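Local coordinates for SAM-dependent methyltransferase (Anabaena variabilis ATCC 29413, PDB 3GGD), which probably transfers methyl groups from S-adenosyl-L-methionine to an acceptor not yet identified, and binds the product S-adenosyl-L-homocysteine, at residues Met159-Leu164 / Gly197-Glu202; Leu206-Phe211 / Ala240-Arg245. All coordinates share one frame; numbering follows the deposited sequence. Where two conformers were deposited one is given.

Contact 1. Residues Met159-Leu164 / Gly197-Glu202; sequences MYLIEL and GIFTAE
At the C-terminal end of strand 158-164, the fifth strand of a Rossmann-like class I methyltransferase sheet, L164 meets the loop that leads into helix 201-207. The backbone N of F199 donates to L164 O at 2.9 Å, with an N-H...O angle of 155°. The donor lies in the carbonyl plane, and this bond ties the end of the strand to the incoming loop. Beside it, L164 CB packs against the loop backbone, 3.6 Å from G197 O.

F199 supplies most of the apolar contact. Its CG is anti to the backbone N (chi1 -165°), which swings the ring back along the strand, past E163 toward L161. F199 CB lies 3.7 Å from E163 CB, and the methylene E163 CG stands obliquely near the root of the ring at 4.1 Å from F199 CG. Farther out, L161 CD1 reaches F199 CE1 at 3.9 Å, the two side chains running nearly perpendicular to each other. In this fold the C-terminal ends of the parallel strands border the cofactor cleft, and E163 sits on that border, its side chain about 7 Å from that of R131, a residue that binds S-adenosyl-L-homocysteine. A bend at chi2 (-65°) turns the carboxylate of E163 to the loop after strand 127-131, where its oxygens accept backbone N-H groups: OE1 those of F134 and H135, OE2 that of G133. The buried carboxylate thus accepts three amide N-H groups, which would favour its charged form, while its aliphatic part packs against F199. On the loop side, T200 occupies the N-cap position of helix 201-207, immediately after the residue bonded to L164.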
HETATM    1  N   MSE A 159      -7.637   5.994  -9.220  1.00 60.49           N
HETATM    2  CA  MSE A 159      -6.731   5.394  -8.260  1.00 61.28           C
HETATM    3  C   MSE A 159      -5.314   5.509  -8.747  1.00 60.77           C
HETATM    4  O   MSE A 159      -5.012   5.115  -9.874  1.00 59.91           O
HETATM    5  CB  MSE A 159      -7.017   3.896  -8.048  1.00 60.05           C
HETATM    6  CG  MSE A 159      -5.966   3.245  -7.218  1.00 61.82           C
HETATM    7 SE   MSE A 159      -6.433   1.502  -6.499  0.75 65.94          SE
HETATM    8  CE  MSE A 159      -6.821   0.535  -8.150  1.00 57.48           C
ATOM      9  N   TYR A 160      -4.454   6.020  -7.870  1.00 59.86           N
ATOM     10  CA  TYR A 160      -3.032   5.909  -8.066  1.00 60.16           C
ATOM     11  C   TYR A 160      -2.558   4.796  -7.134  1.00 60.25           C
ATOM     12  O   TYR A 160      -2.866   4.813  -5.939  1.00 59.31           O
ATOM     13  CB  TYR A 160      -2.288   7.182  -7.654  1.00 59.40           C
ATOM     14  CG  TYR A 160      -0.749   7.016  -7.663  1.00 58.81           C
ATOM     15  CD1 TYR A 160      -0.009   7.189  -8.826  1.00 56.86           C
ATOM     16  CD2 TYR A 160      -0.049   6.700  -6.496  1.00 59.77           C
ATOM     17  CE1 TYR A 160       1.385   7.080  -8.817  1.00 57.53           C
ATOM     18  CE2 TYR A 160       1.343   6.570  -6.480  1.00 57.96           C
ATOM     19  CZ  TYR A 160       2.045   6.762  -7.649  1.00 58.96           C
ATOM     20  OH  TYR A 160       3.404   6.683  -7.602  1.00 60.58           O
ATOM     21  N   LEU A 161      -1.833   3.833  -7.688  1.00 60.36           N
ATOM     22  CA  LEU A 161      -1.180   2.819  -6.858  1.00 61.72           C
ATOM     23  C   LEU A 161       0.295   2.656  -7.263  1.00 60.85           C
ATOM     24  O   LEU A 161       0.671   2.843  -8.423  1.00 60.48           O
ATOM     25  CB  LEU A 161      -1.882   1.469  -6.903  1.00 62.54           C
ATOM     26  CG  LEU A 161      -1.784   0.582  -8.168  1.00 64.69           C
ATOM     27  CD1 LEU A 161      -2.316  -0.875  -7.805  1.00 67.21           C
ATOM     28  CD2 LEU A 161      -2.542   1.174  -9.321  1.00 64.09           C
ATOM     29  N   ILE A 162       1.118   2.377  -6.252  1.00 61.11           N
ATOM     30  CA  ILE A 162       2.542   2.095  -6.439  1.00 60.39           C
ATOM     31  C   ILE A 162       2.819   0.823  -5.612  1.00 60.86           C
ATOM     32  O   ILE A 162       2.426   0.705  -4.449  1.00 60.09           O
ATOM     33  CB  ILE A 162       3.438   3.309  -6.092  1.00 61.01           C
ATOM     34  CG1 ILE A 162       4.909   2.954  -6.387  1.00 60.75           C
ATOM     35  CG2 ILE A 162       3.175   3.820  -4.603  1.00 57.61           C
ATOM     36  CD1 ILE A 162       5.946   4.103  -6.184  1.00 59.63           C
ATOM     37  N   GLU A 163       3.420  -0.151  -6.280  1.00 60.75           N
ATOM     38  CA  GLU A 163       3.620  -1.479  -5.742  1.00 60.39           C
ATOM     39  C   GLU A 163       5.047  -1.928  -6.040  1.00 60.03           C
ATOM     40  O   GLU A 163       5.738  -1.315  -6.843  1.00 59.45           O
ATOM     41  CB  GLU A 163       2.622  -2.443  -6.424  1.00 60.51           C
ATOM     42  CG  GLU A 163       1.164  -2.124  -6.124  1.00 60.90           C
ATOM     43  CD  GLU A 163       0.805  -2.290  -4.662  1.00 64.04           C
ATOM     44  OE1 GLU A 163       1.476  -3.117  -3.983  1.00 62.95           O
ATOM     45  OE2 GLU A 163      -0.121  -1.561  -4.177  1.00 64.97           O
ATOM     46  N   LEU A 164       5.482  -3.003  -5.398  1.00 59.40           N
ATOM     47  CA  LEU A 164       6.756  -3.611  -5.757  1.00 60.34           C
ATOM     48  C   LEU A 164       6.491  -4.348  -7.047  1.00 60.50           C
ATOM     49  O   LEU A 164       5.460  -5.012  -7.175  1.00 60.25           O
ATOM     50  CB  LEU A 164       7.277  -4.526  -4.650  1.00 60.03           C
ATOM     51  CG  LEU A 164       7.527  -3.826  -3.291  1.00 61.38           C
ATOM     52  CD1 LEU A 164       8.280  -4.730  -2.287  1.00 62.17           C
ATOM     53  CD2 LEU A 164       8.271  -2.502  -3.464  1.00 60.33           C
ATOM     54  N   GLY A 197       5.729  -9.376  -2.593  1.00 59.47           N
ATOM     55  CA  GLY A 197       5.434 -10.010  -3.867  1.00 60.32           C
ATOM     56  C   GLY A 197       5.607  -9.035  -5.012  1.00 60.47           C
ATOM     57  O   GLY A 197       6.313  -8.021  -4.885  1.00 59.35           O
ATOM     58  N   ILE A 198       4.929  -9.345  -6.124  0.50 60.76           N
ATOM     59  CA  ILE A 198       5.080  -8.647  -7.421  0.50 60.98           C
ATOM     60  C   ILE A 198       3.718  -8.189  -7.978  0.50 61.57           C
ATOM     61  O   ILE A 198       2.807  -9.002  -8.042  0.50 61.21           O
ATOM     62  CB  ILE A 198       5.713  -9.634  -8.455  0.50 60.99           C
ATOM     63  CG1 ILE A 198       7.057 -10.200  -7.948  0.50 60.68           C
ATOM     64  CG2 ILE A 198       5.906  -8.973  -9.842  0.50 60.60           C
ATOM     65  CD1 ILE A 198       7.463 -11.543  -8.607  0.50 61.16           C
ATOM     66  N   PHE A 199       3.580  -6.921  -8.397  1.00 61.95           N
ATOM     67  CA  PHE A 199       2.374  -6.447  -9.059  1.00 62.97           C
ATOM     68  C   PHE A 199       2.797  -5.764 -10.367  1.00 62.97           C
ATOM     69  O   PHE A 199       3.712  -4.933 -10.374  1.00 64.26           O
ATOM     70  CB  PHE A 199       1.586  -5.497  -8.154  1.00 64.02           C
ATOM     71  CG  PHE A 199       0.187  -5.257  -8.614  1.00 64.61           C
ATOM     72  CD1 PHE A 199      -0.095  -4.219  -9.488  1.00 65.87           C
ATOM     73  CD2 PHE A 199      -0.833  -6.079  -8.200  1.00 65.79           C
ATOM     74  CE1 PHE A 199      -1.369  -3.998  -9.925  1.00 66.59           C
ATOM     75  CE2 PHE A 199      -2.137  -5.883  -8.640  1.00 65.13           C
ATOM     76  CZ  PHE A 199      -2.409  -4.829  -9.488  1.00 66.06           C
ATOM     77  N   THR A 200       2.141  -6.121 -11.466  1.00 61.27           N
ATOM     78  CA  THR A 200       2.530  -5.679 -12.800  1.00 60.36           C
ATOM     79  C   THR A 200       1.393  -5.058 -13.624  1.00 60.22           C
ATOM     80  O   THR A 200       0.197  -5.105 -13.242  1.00 60.04           O
ATOM     81  CB  THR A 200       3.010  -6.890 -13.607  1.00 60.44           C
ATOM     82  OG1 THR A 200       1.877  -7.699 -13.917  1.00 60.17           O
ATOM     83  CG2 THR A 200       4.040  -7.758 -12.829  1.00 60.13           C
ATOM     84  N   ALA A 201       1.756  -4.525 -14.788  1.00 59.34           N
ATOM     85  CA  ALA A 201       0.792  -4.007 -15.749  1.00 59.02           C
ATOM     86  C   ALA A 201      -0.169  -5.126 -16.100  1.00 59.22           C
ATOM     87  O   ALA A 201      -1.360  -4.897 -16.314  1.00 59.63           O
ATOM     88  CB  ALA A 201       1.504  -3.499 -17.047  1.00 58.96           C
ATOM     89  N   GLU A 202       0.330  -6.349 -16.191  1.00 59.16           N
ATOM     90  CA  GLU A 202      -0.544  -7.471 -16.540  1.00 59.68           C
ATOM     91  C   GLU A 202      -1.543  -7.753 -15.410  1.00 58.95           C
ATOM     92  O   GLU A 202      -2.635  -8.227 -15.678  1.00 57.63           O
ATOM     93  CB  GLU A 202       0.240  -8.734 -16.896  1.00 59.83           C
ATOM     94  CG  GLU A 202       1.040  -8.631 -18.201  1.00 65.09           C
ATOM     95  CD  GLU A 202       2.249  -7.633 -18.117  1.00 72.26           C
ATOM     96  OE1 GLU A 202       2.813  -7.370 -16.996  1.00 71.42           O
ATOM     97  OE2 GLU A 202       2.614  -7.089 -19.195  1.00 77.81           O
TER

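Contact 2. Residues Leu206-Phe211 / Ala240-Arg245. With CO (cobalt (II) ion), chain C; SO4 (sulfate ion), chain I.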
ATOM      1  N   LEU A 206      -5.630  -8.096 -15.456  1.00 59.29           N
ATOM      2  CA  LEU A 206      -6.216  -9.293 -14.878  1.00 58.33           C
ATOM      3  C   LEU A 206      -7.318  -8.909 -13.897  1.00 58.54           C
ATOM      4  O   LEU A 206      -8.417  -9.450 -13.984  1.00 57.45           O
ATOM      5  CB  LEU A 206      -5.142 -10.145 -14.170  1.00 58.47           C
ATOM      6  CG  LEU A 206      -5.552 -11.433 -13.455  1.00 57.67           C
ATOM      7  CD1 LEU A 206      -6.244 -12.449 -14.395  1.00 55.39           C
ATOM      8  CD2 LEU A 206      -4.327 -12.110 -12.781  1.00 58.55           C
ATOM      9  N   TYR A 207      -7.025  -8.002 -12.963  1.00 57.21           N
ATOM     10  CA  TYR A 207      -7.987  -7.650 -11.922  1.00 57.63           C
ATOM     11  C   TYR A 207      -8.914  -6.506 -12.272  1.00 58.29           C
ATOM     12  O   TYR A 207     -10.010  -6.397 -11.671  1.00 58.77           O
ATOM     13  CB  TYR A 207      -7.291  -7.362 -10.563  1.00 57.09           C
ATOM     14  CG  TYR A 207      -6.484  -8.553 -10.103  1.00 56.51           C
ATOM     15  CD1 TYR A 207      -7.102  -9.756  -9.814  1.00 55.77           C
ATOM     16  CD2 TYR A 207      -5.083  -8.497 -10.056  1.00 58.44           C
ATOM     17  CE1 TYR A 207      -6.358 -10.884  -9.460  1.00 58.50           C
ATOM     18  CE2 TYR A 207      -4.317  -9.619  -9.702  1.00 58.36           C
ATOM     19  CZ  TYR A 207      -4.956 -10.800  -9.407  1.00 58.24           C
ATOM     20  OH  TYR A 207      -4.202 -11.893  -9.063  1.00 58.84           O
ATOM     21  N   PHE A 208      -8.502  -5.680 -13.235  1.00 58.38           N
ATOM     22  CA  PHE A 208      -9.253  -4.501 -13.630  1.00 58.19           C
ATOM     23  C   PHE A 208      -9.429  -4.390 -15.122  1.00 57.57           C
ATOM     24  O   PHE A 208      -9.098  -3.383 -15.724  1.00 57.04           O
ATOM     25  CB  PHE A 208      -8.564  -3.233 -13.122  1.00 59.41           C
ATOM     26  CG  PHE A 208      -8.334  -3.216 -11.620  1.00 60.28           C
ATOM     27  CD1 PHE A 208      -9.381  -2.970 -10.741  1.00 60.73           C
ATOM     28  CD2 PHE A 208      -7.058  -3.420 -11.094  1.00 60.83           C
ATOM     29  CE1 PHE A 208      -9.163  -2.970  -9.350  1.00 63.56           C
ATOM     30  CE2 PHE A 208      -6.837  -3.413  -9.718  1.00 60.78           C
ATOM     31  CZ  PHE A 208      -7.891  -3.185  -8.840  1.00 61.29           C
ATOM     32  N   PRO A 209      -9.989  -5.413 -15.735  1.00 57.11           N
ATOM     33  CA  PRO A 209     -10.135  -5.357 -17.185  1.00 57.51           C
ATOM     34  C   PRO A 209     -11.098  -4.233 -17.648  1.00 58.25           C
ATOM     35  O   PRO A 209     -11.055  -3.825 -18.803  1.00 58.15           O
ATOM     36  CB  PRO A 209     -10.679  -6.751 -17.543  1.00 56.91           C
ATOM     37  CG  PRO A 209     -11.364  -7.178 -16.312  1.00 57.19           C
ATOM     38  CD  PRO A 209     -10.554  -6.631 -15.160  1.00 57.60           C
ATOM     39  N   ASP A 210     -11.971  -3.780 -16.747  1.00 58.88           N
ATOM     40  CA  ASP A 210     -12.922  -2.716 -17.015  1.00 58.72           C
ATOM     41  C   ASP A 210     -12.324  -1.325 -16.750  1.00 59.19           C
ATOM     42  O   ASP A 210     -13.035  -0.339 -16.775  1.00 59.07           O
ATOM     43  CB  ASP A 210     -14.220  -2.909 -16.203  1.00 58.23           C
ATOM     44  CG  ASP A 210     -14.000  -3.208 -14.710  1.00 58.01           C
ATOM     45  OD1 ASP A 210     -12.892  -3.638 -14.293  1.00 57.92           O
ATOM     46  OD2 ASP A 210     -15.008  -3.124 -13.957  1.00 57.16           O
ATOM     47  N   PHE A 211     -11.020  -1.246 -16.507  1.00 59.59           N
ATOM     48  CA  PHE A 211     -10.385   0.052 -16.258  1.00 59.35           C
ATOM     49  C   PHE A 211      -9.424   0.487 -17.372  1.00 60.13           C
ATOM     50  O   PHE A 211      -8.796  -0.325 -18.025  1.00 61.05           O
ATOM     51  CB  PHE A 211      -9.642   0.047 -14.910  1.00 58.69           C
ATOM     52  CG  PHE A 211     -10.557   0.153 -13.720  1.00 59.22           C
ATOM     53  CD1 PHE A 211     -11.445  -0.887 -13.418  1.00 59.66           C
ATOM     54  CD2 PHE A 211     -10.584   1.310 -12.935  1.00 58.28           C
ATOM     55  CE1 PHE A 211     -12.327  -0.790 -12.338  1.00 59.39           C
ATOM     56  CE2 PHE A 211     -11.477   1.415 -11.859  1.00 59.54           C
ATOM     57  CZ  PHE A 211     -12.330   0.371 -11.551  1.00 58.41           C
ATOM     58  N   ALA A 240       0.724   3.067 -11.457  1.00 58.91           N
ATOM     59  CA  ALA A 240      -0.274   3.397 -12.463  1.00 59.11           C
ATOM     60  C   ALA A 240      -1.369   4.296 -11.889  1.00 59.11           C
ATOM     61  O   ALA A 240      -1.639   4.297 -10.675  1.00 59.59           O
ATOM     62  CB  ALA A 240      -0.906   2.089 -13.090  1.00 57.39           C
ATOM     63  N   VAL A 241      -1.967   5.086 -12.778  1.00 58.92           N
ATOM     64  CA  VAL A 241      -3.229   5.750 -12.464  1.00 58.44           C
ATOM     65  C   VAL A 241      -4.292   5.096 -13.366  1.00 59.23           C
ATOM     66  O   VAL A 241      -4.133   5.063 -14.599  1.00 58.28           O
ATOM     67  CB  VAL A 241      -3.193   7.288 -12.721  1.00 58.86           C
ATOM     68  CG1 VAL A 241      -4.536   7.876 -12.387  1.00 57.10           C
ATOM     69  CG2 VAL A 241      -2.065   7.973 -11.899  1.00 54.95           C
ATOM     70  N   ILE A 242      -5.361   4.579 -12.740  1.00 59.35           N
ATOM     71  CA  ILE A 242      -6.444   3.915 -13.473  1.00 59.14           C
ATOM     72  C   ILE A 242      -7.804   4.530 -13.124  1.00 59.79           C
ATOM     73  O   ILE A 242      -7.994   5.094 -12.033  1.00 59.57           O
ATOM     74  CB  ILE A 242      -6.420   2.362 -13.272  1.00 59.27           C
ATOM     75  CG1 ILE A 242      -6.895   1.956 -11.852  1.00 59.85           C
ATOM     76  CG2 ILE A 242      -4.994   1.807 -13.543  1.00 56.59           C
ATOM     77  CD1 ILE A 242      -7.061   0.415 -11.661  1.00 56.70           C
ATOM     78  N   LYS A 243      -8.733   4.443 -14.071  1.00 59.57           N
ATOM     79  CA  LYS A 243     -10.086   4.951 -13.901  1.00 59.36           C
ATOM     80  C   LYS A 243     -11.027   4.049 -14.733  1.00 58.90           C
ATOM     81  O   LYS A 243     -10.645   3.585 -15.809  1.00 58.68           O
ATOM     82  CB  LYS A 243     -10.125   6.389 -14.369  1.00 59.45           C
ATOM     83  CG  LYS A 243     -11.446   7.139 -14.134  1.00 61.38           C
ATOM     84  CD  LYS A 243     -11.246   8.621 -14.407  1.00 60.72           C
ATOM     85  CE  LYS A 243     -12.497   9.453 -14.129  1.00 62.71           C
ATOM     86  NZ  LYS A 243     -13.496   9.120 -15.207  1.00 66.48           N
ATOM     87  N   HIS A 244     -12.226   3.764 -14.222  1.00 58.67           N
ATOM     88  CA  HIS A 244     -13.154   2.905 -14.961  1.00 58.77           C
ATOM     89  C   HIS A 244     -13.336   3.444 -16.394  1.00 59.64           C
ATOM     90  O   HIS A 244     -13.479   4.670 -16.638  1.00 59.20           O
ATOM     91  CB  HIS A 244     -14.500   2.702 -14.205  1.00 57.79           C
ATOM     92  CG  HIS A 244     -15.322   1.548 -14.710  1.00 55.95           C
ATOM     93  ND1 HIS A 244     -15.932   1.574 -15.939  1.00 53.01           N
ATOM     94  CD2 HIS A 244     -15.637   0.343 -14.163  1.00 55.05           C
ATOM     95  CE1 HIS A 244     -16.571   0.430 -16.147  1.00 53.53           C
ATOM     96  NE2 HIS A 244     -16.428  -0.334 -15.082  1.00 54.42           N
ATOM     97  N   ARG A 245     -13.329   2.525 -17.356  1.00 60.16           N
ATOM     98  CA  ARG A 245     -13.561   2.903 -18.747  1.00 60.59           C
ATOM     99  C   ARG A 245     -14.982   3.439 -18.934  1.00 60.48           C
ATOM    100  O   ARG A 245     -15.258   4.099 -19.941  1.00 59.40           O
ATOM    101  CB  ARG A 245     -13.346   1.691 -19.667  1.00 61.01           C
ATOM    102  CG  ARG A 245     -14.434   0.644 -19.565  1.00 62.24           C
ATOM    103  CD  ARG A 245     -14.062  -0.638 -20.329  1.00 63.37           C
ATOM    104  NE  ARG A 245     -15.160  -1.599 -20.297  1.00 64.18           N
ATOM    105  CZ  ARG A 245     -15.253  -2.672 -21.074  1.00 67.10           C
ATOM    106  NH1 ARG A 245     -14.299  -2.978 -21.928  1.00 68.51           N
ATOM    107  NH2 ARG A 245     -16.314  -3.457 -20.995  1.00 68.86           N
ATOM    108  OXT ARG A 245     -15.885   3.227 -18.082  1.00 59.74           O
TER
HETATM  109 CO    CO C 246     -16.767  -2.234 -14.391  1.00 49.62          CO
HETATM  110  S   SO4 I 252     -16.363  10.924 -14.643  1.00136.84           S
HETATM  111  O1  SO4 I 252     -17.309  12.028 -14.486  1.00138.09           O
HETATM  112  O2  SO4 I 252     -15.215  11.154 -13.765  1.00137.54           O
HETATM  113  O3  SO4 I 252     -15.907  10.820 -16.031  1.00136.78           O
HETATM  114  O4  SO4 I 252     -17.052   9.700 -14.254  1.00137.76           O
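With CG between its backbone N and carbonyl carbon (chi1 48°), D210 presents its carboxylate to a cobalt ion, while H244, whose CG is anti to the backbone N (chi1 -164°), brings its imidazole to the same ion. D210 OD2 and H244 NE2 each bind the metal at 2.0 Å, the carboxylate and ring planes 76° apart, and one further atom from outside these segments completes the ligands seen. The other carboxylate oxygen, OD1, forms a salt bridge with R150 of helix 142-153, a second-shell contact that would help fix the rotation of the carboxylate. H244 is steadied too: its ND1 donates to the terminal carboxylate oxygen R245 OXT at 2.7 Å, almost in the ring plane. D210 O lies over the centre of one imidazole face.

That carbonyl also accepts R245 N at 2.9 Å in a nearly straight bond. Next to it F211 and H244 form an antiparallel non-hydrogen-bonded pair. The imidazole turns its edge to the F211 face, the ring centroids 5.2 Å apart, and H244 CB also lies over that face in a CH-pi contact. Deeper in, I242 CD1 sits over one face of F208, 4.0 Å from the ring centroid, and touches F211 CD2 at 3.9 Å. K243 NZ makes weak hydrogen bonds to two oxygens of a sulfate ion.

A type I turn from F208 to F211 thus delivers edge strand 211-217 to strand 237-244, the antiparallel pair that completes the class I methyltransferase sheet and here carries an Asp-His metal site.

From the N terminus the chain first builds the parallel strands, ending with 158-164. Contact 1 then closes a loop of 32 residues, largely helical, by bringing 197-202 back to the end of that strand. Helix 201-207 begins within contact 1 and runs into contact 2, whose 28-residue loop holds the rest of strand 211-217 and the start of strand 237-244. The two loops are in series, neither nested nor crossed. They meet in the sheet, where strands 158-164 and 237-244 lie side by side, joined by probable hydrogen bonds from I242 N to M159 O (2.9 Å) and from L161 N to A240 O (3.0 Å). Contact 1 lies at the cofactor end of the sheet; contact 2 holds the metal site.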